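Local atomic coordinates of NUDIX hydrolase (Alicyclobacillus acidocaldarius subsp. acidocaldarius, PDB entry 3QSJ), a protein that probably hydrolyses phosphorus-containing anhydrides, such as nucleoside diphosphate derivatives, and binds divalent metal ions, as other Nudix enzymes do. Residues R59-P64 with G128-L133; G134-I139 with F157-Q162; V28-K33 with G40-P45. All coordinates share one frame; numbering follows the deposited sequence. Where two conformers were deposited one is given.

Interaction 1 (R59-P64 with G128-L133); sequences RAFGRP and GLAFDL
Ala130 brings its methyl group up against the chain leaving helix 51-58: CB sits 3.2 Å from Arg59 O and touches the Phe61 ring at CE2, 3.9 Å away. Phe61 CG points away from its own carbonyl carbon (chi1 -60°), which lays the ring along the opposing backbone toward Ala130. Arg94 makes a cation-pi contact with this ring, so the small alanine and a guanidinium group share one aromatic neighbour. Phe131 contributes mainly its carbonyl. Phe131 O accepts a nearly straight bond from Phe61 N (2.9 Å, N-H...O angle 161°), lies near the plane of the Phe61 ring at its edge, and is approached by Ala60 CB; the Phe131 ring itself turns away to pack on helices 72-87 and 119-125. The pairing here is a single beta bridge, between Phe61 and Asp132. It joins the loop between helices 51-58 and 72-87 to strand 130-131, whose other neighbour is the short strand 93-94; the Phe131 side chain is about 14 Å from the bound calcium. Asp132 directs its carboxylate back into its own chain, where OD1 accepts a hydrogen bond from Gly134 N. Leu133 completes the bridge, its N donating to Phe61 O at 2.9 Å. Its side chain reaches across the loop, with CD1 on Ala60 CB (3.6 Å) and CB beside the Pro64 ring at CD (3.8 Å), the two side chains pointing the same way. Leu133 O receives a CA-H...O contact from Pro64 CA at 3.2 Å.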
ATOM      1  N   ARG A  59      -6.222  15.564  -9.646  1.00 19.04           N
ATOM      2  CA  ARG A  59      -5.539  15.527 -10.959  1.00 19.56           C
ATOM      3  C   ARG A  59      -5.480  14.100 -11.514  1.00 20.19           C
ATOM      4  O   ARG A  59      -4.963  13.894 -12.633  1.00 20.98           O
ATOM      5  CB  ARG A  59      -4.056  15.978 -10.836  1.00 24.89           C
ATOM      6  CG  ARG A  59      -3.855  17.176  -9.968  1.00 28.33           C
ATOM      7  CD  ARG A  59      -2.422  17.631  -9.922  1.00 21.99           C
ATOM      8  NE  ARG A  59      -2.487  18.935  -9.275  1.00 33.17           N
ATOM      9  CZ  ARG A  59      -1.964  19.241  -8.109  1.00 33.35           C
ATOM     10  NH1 ARG A  59      -1.143  18.394  -7.499  1.00 27.47           N
ATOM     11  NH2 ARG A  59      -2.141  20.452  -7.601  1.00 31.81           N
ATOM     12  N   ALA A  60      -5.993  13.115 -10.748  1.00 18.03           N
ATOM     13  CA  ALA A  60      -5.871  11.701 -11.110  1.00 16.39           C
ATOM     14  C   ALA A  60      -6.787  11.316 -12.282  1.00 21.52           C
ATOM     15  O   ALA A  60      -7.758  12.028 -12.562  1.00 20.93           O
ATOM     16  CB  ALA A  60      -6.202  10.813  -9.903  1.00 18.00           C
ATOM     17  N   PHE A  61      -6.494  10.163 -12.907  1.00 14.50           N
ATOM     18  CA  PHE A  61      -7.382   9.604 -13.918  1.00 13.61           C
ATOM     19  C   PHE A  61      -8.221   8.572 -13.239  1.00 18.25           C
ATOM     20  O   PHE A  61      -7.755   7.809 -12.373  1.00 19.19           O
ATOM     21  CB  PHE A  61      -6.546   8.860 -14.997  1.00 15.57           C
ATOM     22  CG  PHE A  61      -5.564   9.775 -15.688  1.00 17.76           C
ATOM     23  CD1 PHE A  61      -5.956  10.539 -16.779  1.00 20.56           C
ATOM     24  CD2 PHE A  61      -4.245   9.865 -15.251  1.00 17.68           C
ATOM     25  CE1 PHE A  61      -5.051  11.356 -17.429  1.00 19.69           C
ATOM     26  CE2 PHE A  61      -3.331  10.696 -15.913  1.00 19.98           C
ATOM     27  CZ  PHE A  61      -3.732  11.419 -17.001  1.00 19.43           C
ATOM     28  N   GLY A  62      -9.474   8.496 -13.653  1.00 16.60           N
ATOM     29  CA  GLY A  62     -10.300   7.412 -13.120  1.00 16.10           C
ATOM     30  C   GLY A  62     -10.632   7.525 -11.635  1.00 19.20           C
ATOM     31  O   GLY A  62     -10.613   8.622 -11.020  1.00 18.26           O
ATOM     32  N   ARG A  63     -11.055   6.380 -11.086  1.00 15.33           N
ATOM     33  CA  ARG A  63     -11.550   6.231  -9.706  1.00 16.38           C
ATOM     34  C   ARG A  63     -11.297   4.792  -9.284  1.00 18.95           C
ATOM     35  O   ARG A  63     -11.428   3.876 -10.101  1.00 15.92           O
ATOM     36  CB  ARG A  63     -13.091   6.501  -9.767  1.00 21.03           C
ATOM     37  CG  ARG A  63     -13.937   6.250  -8.554  1.00 25.91           C
ATOM     38  CD  ARG A  63     -15.389   6.627  -8.886  1.00 23.67           C
ATOM     39  NE  ARG A  63     -15.475   7.950  -9.533  1.00 34.43           N
ATOM     40  CZ  ARG A  63     -16.149   8.240 -10.657  1.00 62.13           C
ATOM     41  NH1 ARG A  63     -16.880   7.306 -11.274  1.00 33.49           N
ATOM     42  NH2 ARG A  63     -16.127   9.470 -11.150  1.00 62.39           N
ATOM     43  N   PRO A  64     -11.041   4.545  -7.992  1.00 14.53           N
ATOM     44  CA  PRO A  64     -10.809   3.170  -7.544  1.00 13.46           C
ATOM     45  C   PRO A  64     -12.001   2.253  -7.807  1.00 16.63           C
ATOM     46  O   PRO A  64     -13.161   2.674  -7.728  1.00 16.95           O
ATOM     47  CB  PRO A  64     -10.463   3.330  -6.032  1.00 14.09           C
ATOM     48  CG  PRO A  64     -10.055   4.735  -5.876  1.00 17.21           C
ATOM     49  CD  PRO A  64     -10.890   5.522  -6.876  1.00 15.23           C
ATOM     50  N   GLY A 128       3.695  16.375 -15.701  1.00 18.83           N
ATOM     51  CA  GLY A 128       2.355  16.237 -16.253  1.00 19.40           C
ATOM     52  C   GLY A 128       1.766  14.858 -16.041  1.00 22.02           C
ATOM     53  O   GLY A 128       0.893  14.428 -16.802  1.00 20.62           O
ATOM     54  N   LEU A 129       2.245  14.135 -15.016  1.00 18.86           N
ATOM     55  CA  LEU A 129       1.789  12.770 -14.715  1.00 17.77           C
ATOM     56  C   LEU A 129       0.751  12.716 -13.592  1.00 18.20           C
ATOM     57  O   LEU A 129       0.708  13.621 -12.744  1.00 18.62           O
ATOM     58  CB  LEU A 129       3.026  11.930 -14.302  1.00 16.90           C
ATOM     59  CG  LEU A 129       4.116  11.756 -15.356  1.00 19.54           C
ATOM     60  CD1 LEU A 129       5.235  10.951 -14.793  1.00 21.14           C
ATOM     61  CD2 LEU A 129       3.563  11.193 -16.635  1.00 21.37           C
ATOM     62  N   ALA A 130      -0.004  11.589 -13.501  1.00 13.77           N
ATOM     63  CA  ALA A 130      -0.896  11.430 -12.363  1.00 16.42           C
ATOM     64  C   ALA A 130      -1.197   9.982 -12.230  1.00 19.33           C
ATOM     65  O   ALA A 130      -0.832   9.181 -13.133  1.00 17.98           O
ATOM     66  CB  ALA A 130      -2.195  12.265 -12.551  1.00 18.82           C
ATOM     67  N   PHE A 131      -1.866   9.636 -11.123  1.00 15.25           N
ATOM     68  CA  PHE A 131      -2.197   8.223 -10.872  1.00 13.42           C
ATOM     69  C   PHE A 131      -3.435   7.795 -11.637  1.00 17.31           C
ATOM     70  O   PHE A 131      -4.397   8.572 -11.735  1.00 17.70           O
ATOM     71  CB  PHE A 131      -2.470   8.019  -9.402  1.00 14.13           C
ATOM     72  CG  PHE A 131      -1.200   8.141  -8.584  1.00 15.23           C
ATOM     73  CD1 PHE A 131      -0.170   7.206  -8.726  1.00 14.14           C
ATOM     74  CD2 PHE A 131      -1.010   9.228  -7.726  1.00 16.83           C
ATOM     75  CE1 PHE A 131       0.966   7.249  -7.922  1.00 15.85           C
ATOM     76  CE2 PHE A 131       0.148   9.310  -6.934  1.00 17.84           C
ATOM     77  CZ  PHE A 131       1.130   8.315  -7.027  1.00 14.88           C
ATOM     78  N   ASP A 132      -3.441   6.537 -12.095  1.00 12.56           N
ATOM     79  CA  ASP A 132      -4.655   5.971 -12.714  1.00 12.90           C
ATOM     80  C   ASP A 132      -5.275   5.183 -11.538  1.00 16.13           C
ATOM     81  O   ASP A 132      -4.891   4.022 -11.248  1.00 15.29           O
ATOM     82  CB  ASP A 132      -4.267   5.026 -13.884  1.00 14.49           C
ATOM     83  CG  ASP A 132      -5.513   4.342 -14.463  1.00 19.38           C
ATOM     84  OD1 ASP A 132      -6.645   4.614 -13.947  1.00 19.37           O
ATOM     85  OD2 ASP A 132      -5.358   3.539 -15.439  1.00 18.56           O
ATOM     86  N   LEU A 133      -6.242   5.803 -10.870  1.00 14.73           N
ATOM     87  CA  LEU A 133      -6.902   5.158  -9.718  1.00 14.79           C
ATOM     88  C   LEU A 133      -7.771   3.935 -10.102  1.00 14.82           C
ATOM     89  O   LEU A 133      -8.057   3.100  -9.241  1.00 15.66           O
ATOM     90  CB  LEU A 133      -7.741   6.202  -8.984  1.00 14.63           C
ATOM     91  CG  LEU A 133      -6.885   7.354  -8.417  1.00 18.94           C
ATOM     92  CD1 LEU A 133      -7.768   8.405  -7.689  1.00 19.14           C
ATOM     93  CD2 LEU A 133      -5.694   6.819  -7.538  1.00 18.74           C
TER

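Interaction 2 (G134-I139 with F157-Q162)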
ATOM      1  N   GLY A 134      -8.064   3.799 -11.389  1.00 14.14           N
ATOM      2  CA  GLY A 134      -8.809   2.674 -11.925  1.00 14.78           C
ATOM      3  C   GLY A 134      -8.045   1.354 -11.745  1.00 15.87           C
ATOM      4  O   GLY A 134      -8.625   0.261 -11.866  1.00 16.88           O
ATOM      5  N   LEU A 135      -6.735   1.447 -11.528  1.00 13.54           N
ATOM      6  CA  LEU A 135      -5.845   0.270 -11.305  1.00 13.92           C
ATOM      7  C   LEU A 135      -5.881  -0.189  -9.832  1.00 16.08           C
ATOM      8  O   LEU A 135      -5.305  -1.226  -9.523  1.00 17.62           O
ATOM      9  CB  LEU A 135      -4.427   0.599 -11.736  1.00 13.05           C
ATOM     10  CG  LEU A 135      -4.246   0.727 -13.244  1.00 17.65           C
ATOM     11  CD1 LEU A 135      -2.788   1.161 -13.546  1.00 17.94           C
ATOM     12  CD2 LEU A 135      -4.545  -0.600 -13.949  1.00 24.19           C
ATOM     13  N   LEU A 136      -6.595   0.522  -8.964  1.00 12.93           N
ATOM     14  CA  LEU A 136      -6.720   0.079  -7.544  1.00 13.37           C
ATOM     15  C   LEU A 136      -8.117  -0.328  -7.213  1.00 17.96           C
ATOM     16  O   LEU A 136      -9.063   0.272  -7.764  1.00 17.39           O
ATOM     17  CB  LEU A 136      -6.342   1.220  -6.559  1.00 13.73           C
ATOM     18  CG  LEU A 136      -4.836   1.266  -6.203  1.00 16.03           C
ATOM     19  CD1 LEU A 136      -3.934   1.535  -7.485  1.00 17.89           C
ATOM     20  CD2 LEU A 136      -4.626   2.467  -5.280  1.00 17.31           C
ATOM     21  N   ARG A 137      -8.248  -1.335  -6.359  1.00 15.09           N
ATOM     22  CA  ARG A 137      -9.521  -1.786  -5.887  1.00 14.03           C
ATOM     23  C   ARG A 137      -9.598  -1.515  -4.380  1.00 16.74           C
ATOM     24  O   ARG A 137      -8.721  -1.951  -3.625  1.00 15.01           O
ATOM     25  CB  ARG A 137      -9.692  -3.291  -6.185  1.00 13.64           C
ATOM     26  CG  ARG A 137     -10.972  -3.889  -5.656  1.00 15.65           C
ATOM     27  CD  ARG A 137     -10.961  -5.436  -5.702  1.00 14.31           C
ATOM     28  NE  ARG A 137     -12.252  -5.962  -5.250  1.00 19.46           N
ATOM     29  CZ  ARG A 137     -13.314  -6.134  -6.033  1.00 18.79           C
ATOM     30  NH1 ARG A 137     -13.248  -5.839  -7.331  1.00 18.49           N
ATOM     31  NH2 ARG A 137     -14.484  -6.554  -5.511  1.00 19.60           N
ATOM     32  N   ARG A 138     -10.656  -0.844  -3.917  1.00 16.14           N
ATOM     33  CA  ARG A 138     -10.879  -0.722  -2.475  1.00 14.60           C
ATOM     34  C   ARG A 138     -11.261  -2.109  -1.981  1.00 15.97           C
ATOM     35  O   ARG A 138     -12.230  -2.702  -2.489  1.00 16.23           O
ATOM     36  CB  ARG A 138     -11.995   0.305  -2.186  1.00 13.93           C
ATOM     37  CG  ARG A 138     -12.363   0.269  -0.746  1.00 13.19           C
ATOM     38  CD  ARG A 138     -13.336   1.357  -0.305  1.00 14.62           C
ATOM     39  NE  ARG A 138     -13.922   1.013   0.990  1.00 16.52           N
ATOM     40  CZ  ARG A 138     -14.615   1.882   1.735  1.00 20.25           C
ATOM     41  NH1 ARG A 138     -14.754   3.155   1.339  1.00 18.12           N
ATOM     42  NH2 ARG A 138     -15.153   1.498   2.886  1.00 18.96           N
ATOM     43  N   ILE A 139     -10.501  -2.637  -0.966  1.00 13.32           N
ATOM     44  CA  ILE A 139     -10.830  -3.958  -0.427  1.00 14.98           C
ATOM     45  C   ILE A 139     -11.225  -3.951   1.043  1.00 19.39           C
ATOM     46  O   ILE A 139     -11.639  -4.976   1.575  1.00 18.68           O
ATOM     47  CB  ILE A 139      -9.709  -4.966  -0.703  1.00 17.01           C
ATOM     48  CG1 ILE A 139      -8.379  -4.467  -0.042  1.00 18.41           C
ATOM     49  CG2 ILE A 139      -9.567  -5.143  -2.221  1.00 14.71           C
ATOM     50  CD1 ILE A 139      -7.227  -5.536  -0.129  1.00 21.06           C
ATOM     51  N   PHE A 157      -6.350  -0.844  -0.229  1.00 14.09           N
ATOM     52  CA  PHE A 157      -6.471  -0.918  -1.669  1.00 14.41           C
ATOM     53  C   PHE A 157      -5.615  -2.061  -2.147  1.00 16.11           C
ATOM     54  O   PHE A 157      -4.518  -2.347  -1.584  1.00 16.12           O
ATOM     55  CB  PHE A 157      -6.002   0.411  -2.337  1.00 14.13           C
ATOM     56  CG  PHE A 157      -6.954   1.522  -2.001  1.00 14.79           C
ATOM     57  CD1 PHE A 157      -8.123   1.706  -2.744  1.00 16.30           C
ATOM     58  CD2 PHE A 157      -6.683   2.388  -0.952  1.00 15.78           C
ATOM     59  CE1 PHE A 157      -9.001   2.756  -2.434  1.00 18.42           C
ATOM     60  CE2 PHE A 157      -7.578   3.416  -0.626  1.00 16.82           C
ATOM     61  CZ  PHE A 157      -8.787   3.510  -1.298  1.00 15.26           C
ATOM     62  N   LEU A 158      -6.065  -2.642  -3.239  1.00 13.42           N
ATOM     63  CA  LEU A 158      -5.335  -3.730  -3.895  1.00 12.42           C
ATOM     64  C   LEU A 158      -4.931  -3.282  -5.323  1.00 16.63           C
ATOM     65  O   LEU A 158      -5.727  -2.622  -5.992  1.00 15.11           O
ATOM     66  CB  LEU A 158      -6.316  -4.933  -4.009  1.00 13.85           C
ATOM     67  CG  LEU A 158      -5.749  -6.188  -4.658  1.00 17.62           C
ATOM     68  CD1 LEU A 158      -4.845  -6.938  -3.624  1.00 17.07           C
ATOM     69  CD2 LEU A 158      -6.899  -7.172  -5.022  1.00 20.53           C
ATOM     70  N   CYS A 159      -3.741  -3.700  -5.799  0.73 14.52           N
ATOM     71  CA  CYS A 159      -3.334  -3.491  -7.193  0.73 13.37           C
ATOM     72  C   CYS A 159      -2.399  -4.584  -7.581  0.73 15.99           C
ATOM     73  O   CYS A 159      -1.923  -5.341  -6.730  0.73 15.48           O
ATOM     74  CB  CYS A 159      -2.752  -2.114  -7.459  0.73 14.21           C
ATOM     75  SG  CYS A 159      -1.158  -1.850  -6.656  0.73 18.74           S
ATOM     76  N   VAL A 160      -2.197  -4.731  -8.882  1.00 14.27           N
ATOM     77  CA  VAL A 160      -1.365  -5.826  -9.372  1.00 14.96           C
ATOM     78  C   VAL A 160      -0.009  -5.253  -9.793  1.00 20.49           C
ATOM     79  O   VAL A 160       0.045  -4.208 -10.463  1.00 20.05           O
ATOM     80  CB  VAL A 160      -2.079  -6.483 -10.581  1.00 21.32           C
ATOM     81  CG1 VAL A 160      -1.201  -7.593 -11.187  1.00 23.00           C
ATOM     82  CG2 VAL A 160      -3.397  -7.059 -10.135  1.00 21.86           C
ATOM     83  N   GLY A 161       1.058  -5.910  -9.356  1.00 17.43           N
ATOM     84  CA  GLY A 161       2.412  -5.491  -9.713  1.00 18.42           C
ATOM     85  C   GLY A 161       3.176  -6.615 -10.392  1.00 23.03           C
ATOM     86  O   GLY A 161       4.289  -6.931  -9.981  1.00 21.83           O
ATOM     87  N   GLN A 162       2.616  -7.214 -11.453  0.54 20.99           N
ATOM     88  CA  GLN A 162       3.271  -8.336 -12.148  0.54 21.71           C
ATOM     89  C   GLN A 162       4.562  -7.894 -12.852  0.54 23.92           C
ATOM     90  O   GLN A 162       5.455  -8.711 -13.118  0.54 22.66           O
ATOM     91  CB  GLN A 162       2.286  -8.931 -13.164  0.54 22.98           C
ATOM     92  CG  GLN A 162       2.583 -10.377 -13.555  0.54 23.82           C
ATOM     93  CD  GLN A 162       2.260 -11.337 -12.432  0.54 25.91           C
ATOM     94  OE1 GLN A 162       1.145 -11.330 -11.879  0.54 19.25           O
ATOM     95  NE2 GLN A 162       3.229 -12.209 -12.113  0.54 26.05           N
TER
HETATM   96  O   HOH W   1      -3.753  -3.099 -10.745  1.00 17.60           O
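Leu136 and Phe157 cross at about a right angle, the leucine presenting CD2 to Phe157 CB at 3.8 Å; the same leucine also packs on Ala76 and Leu80 of helix 72-87. The Phe157 ring lies against Arg138, CD1 3.7 Å from Arg138 CA and CE1 against Arg138 CB. Beyond this, the extended Arg138 chain carries its guanidinium to salt bridges with Asp69 and Asp72. Ile139 and Leu158 form a second perpendicular crossing; chi1 of 60° in Ile139 puts its CG2 branch, rather than CG1, on Leu158 CB at 3.7 Å. An alanine in place of Leu136, lacking both methyls, is likely to open a gap between Phe157 and helix 72-87. At the end of the hairpin of strands 137-143 and 151-160 away from its turn, Arg137 and Leu158 form a hydrogen-bonded pair: Arg137 N to Leu158 O is 2.9 Å, in the carbonyl plane, and Leu158 N returns to Arg137 O at 2.8 Å. Where the 3-10 segment has drawn off from strand 151-160, a water donates to Leu135 O and accepts from Val160 N, so these two backbone groups are paired through it rather than directly.

Interaction 3 (V28-K33 with G40-P45); sequences VVRRAK and GFVAFP
The beta hairpin of strands 24-31 and 42-48, part of the mixed sheet of the Nudix fold, is joined here close to the calcium site formed by Gly46, Glu82 and Glu86. Val29 and Ala43 make its antiparallel hydrogen-bonded pair: Val29 N donates to Ala43 O at 2.9 Å with an N-H...O angle of 168°, and Ala43 N returns to Val29 O at 3.0 Å. The next pair, Arg30 and Val42, is non-hydrogen-bonded, and its side chains lie on the other face of the sheet from those of Val29 and Ala43. Toward the turn, Arg31 N donates to Phe41 O, and Gly40 N closes the hairpin on Arg31 O; this last donor stands well above the carbonyl plane. Gly40 has positive phi, a conformation that a glycine adopts with little strain.

The side chains divide between the two faces. Val29 CG1 lies loosely against CG of Pro45 (4.3 Å), the residue before Gly46, and Val29 also packs on Glu86 and Ile87 of helix 72-87; Pro45 touches Thr83 and Glu86 of that helix, so the strand end and the metal-binding helix are brought together. Arg30, with CG anti to the backbone N (chi1 177°), lays its aliphatic CG and CD alongside Gly40 O, then bends at chi3 and places NE in a salt bridge with Asp175. Arg31 also bends, and its NE donates to Phe37 O in the turn. At the far end Val28, which was modelled in two conformers, crosses the Phe44 ring obliquely in one of them, its methyl CG1 3.6 Å from Phe44 CE1 and 3.8 Å from Phe44 CD1.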
ATOM      1  N   VAL A  28       5.493  -7.263   1.100  0.55 16.54           N
ATOM      2  CA  VAL A  28       5.342  -6.950   2.514  0.55 15.07           C
ATOM      3  C   VAL A  28       6.599  -6.280   2.956  0.55 18.86           C
ATOM      4  O   VAL A  28       7.649  -6.417   2.307  0.55 18.22           O
ATOM      5  CB  VAL A  28       5.004  -8.185   3.394  0.55 19.37           C
ATOM      6  CG1 VAL A  28       3.592  -8.705   3.105  0.55 19.49           C
ATOM      7  CG2 VAL A  28       6.048  -9.296   3.235  0.55 18.71           C
ATOM      8  N   VAL A  29       6.510  -5.580   4.083  1.00 17.72           N
ATOM      9  CA  VAL A  29       7.675  -4.925   4.694  1.00 18.48           C
ATOM     10  C   VAL A  29       7.722  -5.257   6.185  1.00 21.12           C
ATOM     11  O   VAL A  29       6.698  -5.623   6.764  1.00 20.93           O
ATOM     12  CB  VAL A  29       7.644  -3.404   4.473  1.00 22.13           C
ATOM     13  CG1 VAL A  29       7.652  -3.084   2.947  1.00 21.97           C
ATOM     14  CG2 VAL A  29       6.435  -2.759   5.173  1.00 22.04           C
ATOM     15  N   ARG A  30       8.902  -5.133   6.820  1.00 17.83           N
ATOM     16  CA  ARG A  30       8.941  -5.321   8.270  1.00 18.67           C
ATOM     17  C   ARG A  30       9.538  -4.083   8.919  1.00 22.90           C
ATOM     18  O   ARG A  30      10.591  -3.628   8.502  1.00 22.45           O
ATOM     19  CB  ARG A  30       9.765  -6.568   8.647  1.00 21.35           C
ATOM     20  CG  ARG A  30       9.847  -6.696  10.190  1.00 24.02           C
ATOM     21  CD  ARG A  30      10.517  -7.978  10.624  1.00 26.30           C
ATOM     22  NE  ARG A  30      11.900  -8.070  10.157  1.00 26.28           N
ATOM     23  CZ  ARG A  30      12.635  -9.153  10.350  1.00 47.42           C
ATOM     24  NH1 ARG A  30      12.151 -10.174  11.045  1.00 40.37           N
ATOM     25  NH2 ARG A  30      13.863  -9.224   9.861  1.00 37.27           N
ATOM     26  N   ARG A  31       8.856  -3.541   9.919  1.00 21.74           N
ATOM     27  CA  ARG A  31       9.352  -2.398  10.729  1.00 21.21           C
ATOM     28  C   ARG A  31      10.592  -2.790  11.500  1.00 23.77           C
ATOM     29  O   ARG A  31      10.635  -3.852  12.122  1.00 22.91           O
ATOM     30  CB  ARG A  31       8.268  -1.916  11.703  1.00 18.86           C
ATOM     31  CG  ARG A  31       7.060  -1.411  10.959  1.00 26.35           C
ATOM     32  CD  ARG A  31       5.894  -1.184  11.891  1.00 23.48           C
ATOM     33  NE  ARG A  31       6.121   0.011  12.684  1.00 28.92           N
ATOM     34  CZ  ARG A  31       5.843   1.244  12.274  1.00 46.11           C
ATOM     35  NH1 ARG A  31       5.358   1.452  11.055  1.00 39.28           N
ATOM     36  NH2 ARG A  31       6.075   2.277  13.063  1.00 41.91           N
ATOM     37  N   ALA A  32      11.632  -1.956  11.436  1.00 20.14           N
ATOM     38  CA  ALA A  32      12.888  -2.222  12.151  1.00 20.41           C
ATOM     39  C   ALA A  32      12.654  -2.316  13.692  1.00 24.84           C
ATOM     40  O   ALA A  32      11.756  -1.666  14.230  1.00 23.27           O
ATOM     41  CB  ALA A  32      13.885  -1.106  11.864  1.00 21.47           C
ATOM     42  N   LYS A  33      13.518  -3.082  14.385  1.00 26.63           N
ATOM     43  CA  LYS A  33      13.466  -3.280  15.833  1.00 26.45           C
ATOM     44  C   LYS A  33      13.734  -1.932  16.537  1.00 31.43           C
ATOM     45  O   LYS A  33      13.361  -1.758  17.688  1.00 32.29           O
ATOM     46  CB  LYS A  33      14.509  -4.331  16.248  1.00 29.64           C
ATOM     47  CG  LYS A  33      14.194  -5.755  15.797  1.00 39.89           C
ATOM     48  CD  LYS A  33      15.189  -6.744  16.405  1.00 47.52           C
ATOM     49  CE  LYS A  33      16.239  -7.271  15.456  1.00 61.30           C
ATOM     50  NZ  LYS A  33      17.107  -6.199  14.886  1.00 66.32           N
ATOM     51  N   GLY A  40       9.244  -4.597  14.588  1.00 21.84           N
ATOM     52  CA  GLY A  40       9.253  -5.996  14.158  1.00 22.37           C
ATOM     53  C   GLY A  40       7.968  -6.445  13.501  1.00 23.77           C
ATOM     54  O   GLY A  40       7.881  -7.590  13.074  1.00 22.76           O
ATOM     55  N   PHE A  41       6.963  -5.605  13.482  1.00 19.68           N
ATOM     56  CA  PHE A  41       5.682  -5.999  12.849  1.00 20.14           C
ATOM     57  C   PHE A  41       5.820  -6.096  11.314  1.00 21.82           C
ATOM     58  O   PHE A  41       6.527  -5.260  10.700  1.00 19.66           O
ATOM     59  CB  PHE A  41       4.556  -5.001  13.166  1.00 22.04           C
ATOM     60  CG  PHE A  41       3.797  -5.273  14.446  1.00 22.92           C
ATOM     61  CD1 PHE A  41       2.423  -5.480  14.426  1.00 25.95           C
ATOM     62  CD2 PHE A  41       4.465  -5.371  15.667  1.00 24.06           C
ATOM     63  CE1 PHE A  41       1.715  -5.718  15.616  1.00 27.44           C
ATOM     64  CE2 PHE A  41       3.757  -5.621  16.860  1.00 26.71           C
ATOM     65  CZ  PHE A  41       2.391  -5.811  16.821  1.00 25.60           C
ATOM     66  N   VAL A  42       5.165  -7.086  10.718  0.54 17.06           N
ATOM     67  CA  VAL A  42       5.120  -7.189   9.265  0.54 16.24           C
ATOM     68  C   VAL A  42       3.831  -6.484   8.851  0.54 21.14           C
ATOM     69  O   VAL A  42       2.853  -6.467   9.616  0.54 21.58           O
ATOM     70  CB  VAL A  42       5.213  -8.643   8.727  0.54 18.73           C
ATOM     71  CG1 VAL A  42       6.601  -9.250   9.027  0.54 16.59           C
ATOM     72  CG2 VAL A  42       4.091  -9.538   9.285  0.54 19.84           C
ATOM     73  N   ALA A  43       3.841  -5.856   7.668  1.00 20.32           N
ATOM     74  CA  ALA A  43       2.694  -5.154   7.143  1.00 19.90           C
ATOM     75  C   ALA A  43       2.854  -4.907   5.644  1.00 19.05           C
ATOM     76  O   ALA A  43       3.824  -5.308   5.002  1.00 19.18           O
ATOM     77  CB  ALA A  43       2.544  -3.804   7.873  1.00 22.00           C
ATOM     78  N   PHE A  44       1.881  -4.218   5.109  1.00 17.13           N
ATOM     79  CA  PHE A  44       1.983  -3.801   3.729  1.00 16.11           C
ATOM     80  C   PHE A  44       2.391  -2.318   3.767  1.00 16.04           C
ATOM     81  O   PHE A  44       2.183  -1.639   4.776  1.00 18.00           O
ATOM     82  CB  PHE A  44       0.623  -3.936   3.017  1.00 18.81           C
ATOM     83  CG  PHE A  44       0.015  -5.320   3.152  1.00 19.31           C
ATOM     84  CD1 PHE A  44       0.646  -6.438   2.594  1.00 18.43           C
ATOM     85  CD2 PHE A  44      -1.172  -5.509   3.859  1.00 20.73           C
ATOM     86  CE1 PHE A  44       0.117  -7.717   2.778  1.00 21.12           C
ATOM     87  CE2 PHE A  44      -1.698  -6.789   4.045  1.00 22.97           C
ATOM     88  CZ  PHE A  44      -1.049  -7.884   3.520  1.00 22.02           C
ATOM     89  N   PRO A  45       2.917  -1.774   2.665  1.00 14.69           N
ATOM     90  CA  PRO A  45       3.266  -0.346   2.648  1.00 16.54           C
ATOM     91  C   PRO A  45       2.045   0.517   2.898  1.00 17.96           C
ATOM     92  O   PRO A  45       0.938   0.168   2.460  1.00 16.86           O
ATOM     93  CB  PRO A  45       3.807  -0.131   1.201  1.00 18.75           C
ATOM     94  CG  PRO A  45       4.326  -1.495   0.798  1.00 21.12           C
ATOM     95  CD  PRO A  45       3.253  -2.439   1.382  1.00 15.65           C
TER

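From the N terminus, interaction 3 closes first: a ten-residue loop joins strands 24-31 and 42-48 as a local hairpin. Interaction 1 follows, bringing residues 59-64 back to 128-133 across 63 intervening residues, nearly half of them helical, including helix 72-87. Interaction 2 then closes the hairpin of strands 137-143 and 151-160. The three loops run in series, neither nested nor crossed. Interactions 1 and 2 adjoin, Pro64 CB lying 3.9 Å from Phe157 CE1, so the loop before helix 72-87 meets strand 151-160 there. Interactions 2 and 3 reach the same mixed sheet on opposite sides of the chain's centre, their centres about 20 Å apart, and each packs against helix 72-87.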